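Local coordinates for protein putative oxidoreductase (Magnetospirillum magnetotacticum, PDB 3C1A) that is a putative oxidoreductase of the GFO/IDH/MocA type that probably binds a nicotinamide dinucleotide in its Rossmann-fold domain, at residues 12-16 / 64-70. Residues are numbered along the deposited sequence; the frame is centred on the assembly and turned at random.
Sequences RLALI and VVSAPEV
Arg12 runs alongside the Glu69 carbonyl and binds it through NE, which gives its hydrogen to Glu69 O at 2.8 Å. The carbonyl oxygen lies at the guanidinium edge, close to the group's plane, and receives the hydrogen on a lone pair with an N-H...O angle of 152°. A bend at chi3 (-65°) turns NE inward, while NH2 donates to a water that in turn donates to Pro68 O; the long chain thus brings a flat guanidinium to two successive carbonyls. The Glu69 carboxylate is instead engaged in a salt bridge, OE2 with Arg39 NE. A leucine at Arg12 would probably leave Glu69 O without this donor and break the water link to Pro68 O. In the parallel sheet, of classical Rossmann order 3-2-1-4-5-6, residues 64-70 belong to the crossover from strand 56-58 through helix 62-65 to strand 72-76, the neighbour of 11-17, and pack on part of one face. Branched Val64 and Val70 present methyls to small Ala14, whose CB is only 3.2 Å from Val64 CG1, a tight contact, and 3.8 Å from Val70 CG1. The longer Ile16 lies antiparallel beside Val64, its CD1 4.0 Å from Val64 CG1 and 4.3 Å from Val65 CG1.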
loop_
_atom_site.group_PDB
_atom_site.type_symbol
_atom_site.label_atom_id
_atom_site.label_comp_id
_atom_site.label_asym_id
_atom_site.label_seq_id
_atom_site.Cartn_x
_atom_site.Cartn_y
_atom_site.Cartn_z
ATOM N N ARG A 12 -3.277 -8.593 -20.723
ATOM C CA ARG A 12 -3.711 -7.309 -21.236
ATOM C C ARG A 12 -4.310 -6.479 -20.112
ATOM O O ARG A 12 -5.368 -6.784 -19.612
ATOM C CB ARG A 12 -4.652 -7.548 -22.404
ATOM C CG ARG A 12 -3.967 -8.410 -23.514
ATOM C CD ARG A 12 -4.917 -8.713 -24.649
ATOM N NE ARG A 12 -6.038 -9.545 -24.220
ATOM C CZ ARG A 12 -5.994 -10.876 -24.137
ATOM N NH1 ARG A 12 -4.892 -11.564 -24.438
ATOM N NH2 ARG A 12 -7.062 -11.539 -23.728
ATOM N N LEU A 13 -3.567 -5.462 -19.707
ATOM C CA LEU A 13 -3.921 -4.585 -18.615
ATOM C C LEU A 13 -4.384 -3.254 -19.089
ATOM O O LEU A 13 -3.939 -2.763 -20.110
ATOM C CB LEU A 13 -2.725 -4.344 -17.688
ATOM C CG LEU A 13 -2.050 -5.530 -17.038
ATOM C CD1 LEU A 13 -0.854 -5.022 -16.170
ATOM C CD2 LEU A 13 -3.051 -6.323 -16.227
ATOM N N ALA A 14 -5.284 -2.653 -18.319
ATOM C CA ALA A 14 -5.679 -1.280 -18.567
ATOM C C ALA A 14 -5.521 -0.478 -17.273
ATOM O O ALA A 14 -5.608 -1.030 -16.176
ATOM C CB ALA A 14 -7.111 -1.213 -19.085
ATOM N N LEU A 15 -5.265 0.821 -17.416
ATOM C CA LEU A 15 -5.042 1.693 -16.278
ATOM C C LEU A 15 -6.069 2.823 -16.262
ATOM O O LEU A 15 -6.324 3.496 -17.300
ATOM C CB LEU A 15 -3.621 2.250 -16.345
ATOM C CG LEU A 15 -3.184 3.317 -15.335
ATOM C CD1 LEU A 15 -3.300 2.775 -13.924
ATOM C CD2 LEU A 15 -1.758 3.771 -15.645
ATOM N N ILE A 16 -6.731 2.982 -15.122
ATOM C CA ILE A 16 -7.642 4.067 -14.962
ATOM C C ILE A 16 -6.930 4.950 -13.936
ATOM O O ILE A 16 -6.745 4.543 -12.783
ATOM C CB ILE A 16 -9.042 3.636 -14.510
ATOM C CG1 ILE A 16 -9.674 2.706 -15.565
ATOM C CG2 ILE A 16 -9.874 4.879 -14.253
ATOM C CD1 ILE A 16 -10.853 1.908 -15.083
ATOM N N VAL A 64 -12.994 1.433 -20.553
ATOM C CA VAL A 64 -11.937 0.495 -20.166
ATOM C C VAL A 64 -12.541 -0.797 -19.648
ATOM O O VAL A 64 -12.124 -1.875 -20.059
ATOM C CB VAL A 64 -10.969 1.103 -19.151
ATOM C CG1 VAL A 64 -10.062 0.017 -18.573
ATOM C CG2 VAL A 64 -10.159 2.194 -19.851
ATOM N N VAL A 65 -13.567 -0.701 -18.797
ATOM C CA VAL A 65 -14.189 -1.908 -18.223
ATOM C C VAL A 65 -15.139 -2.646 -19.187
ATOM O O VAL A 65 -15.446 -3.818 -18.985
ATOM C CB VAL A 65 -14.930 -1.641 -16.853
ATOM C CG1 VAL A 65 -14.068 -0.764 -15.870
ATOM C CG2 VAL A 65 -16.290 -1.045 -17.038
ATOM N N SER A 66 -15.597 -1.969 -20.236
ATOM C CA SER A 66 -16.418 -2.624 -21.263
ATOM C C SER A 66 -15.588 -3.239 -22.373
ATOM O O SER A 66 -16.150 -3.789 -23.313
ATOM C CB SER A 66 -17.401 -1.650 -21.897
ATOM O OG SER A 66 -18.277 -1.125 -20.918
ATOM N N ALA A 67 -14.268 -3.130 -22.275
ATOM C CA ALA A 67 -13.356 -3.499 -23.340
ATOM C C ALA A 67 -13.220 -5.005 -23.367
ATOM O O ALA A 67 -12.941 -5.596 -22.324
ATOM C CB ALA A 67 -11.987 -2.838 -23.100
ATOM N N PRO A 68 -13.436 -5.650 -24.542
ATOM C CA PRO A 68 -13.411 -7.128 -24.530
ATOM C C PRO A 68 -12.045 -7.750 -24.319
ATOM O O PRO A 68 -11.940 -8.830 -23.749
ATOM C CB PRO A 68 -13.952 -7.502 -25.920
ATOM C CG PRO A 68 -13.779 -6.326 -26.755
ATOM C CD PRO A 68 -13.750 -5.115 -25.874
ATOM N N GLU A 69 -11.010 -7.058 -24.778
ATOM C CA GLU A 69 -9.625 -7.526 -24.713
ATOM C C GLU A 69 -8.908 -7.225 -23.381
ATOM O O GLU A 69 -7.836 -7.747 -23.134
ATOM C CB GLU A 69 -8.836 -6.956 -25.900
ATOM C CG GLU A 69 -8.166 -5.540 -25.778
ATOM C CD GLU A 69 -9.125 -4.344 -25.718
ATOM O OE1 GLU A 69 -10.351 -4.497 -25.975
ATOM O OE2 GLU A 69 -8.635 -3.222 -25.401
ATOM N N VAL A 70 -9.482 -6.391 -22.538
ATOM C CA VAL A 70 -8.831 -6.058 -21.268
ATOM C C VAL A 70 -9.040 -7.224 -20.331
ATOM O O VAL A 70 -10.169 -7.631 -20.103
ATOM C CB VAL A 70 -9.411 -4.760 -20.649
ATOM C CG1 VAL A 70 -8.946 -4.594 -19.226
ATOM C CG2 VAL A 70 -9.022 -3.544 -21.496
HETATM O O HOH W 1 -9.703 -10.674 -22.920
#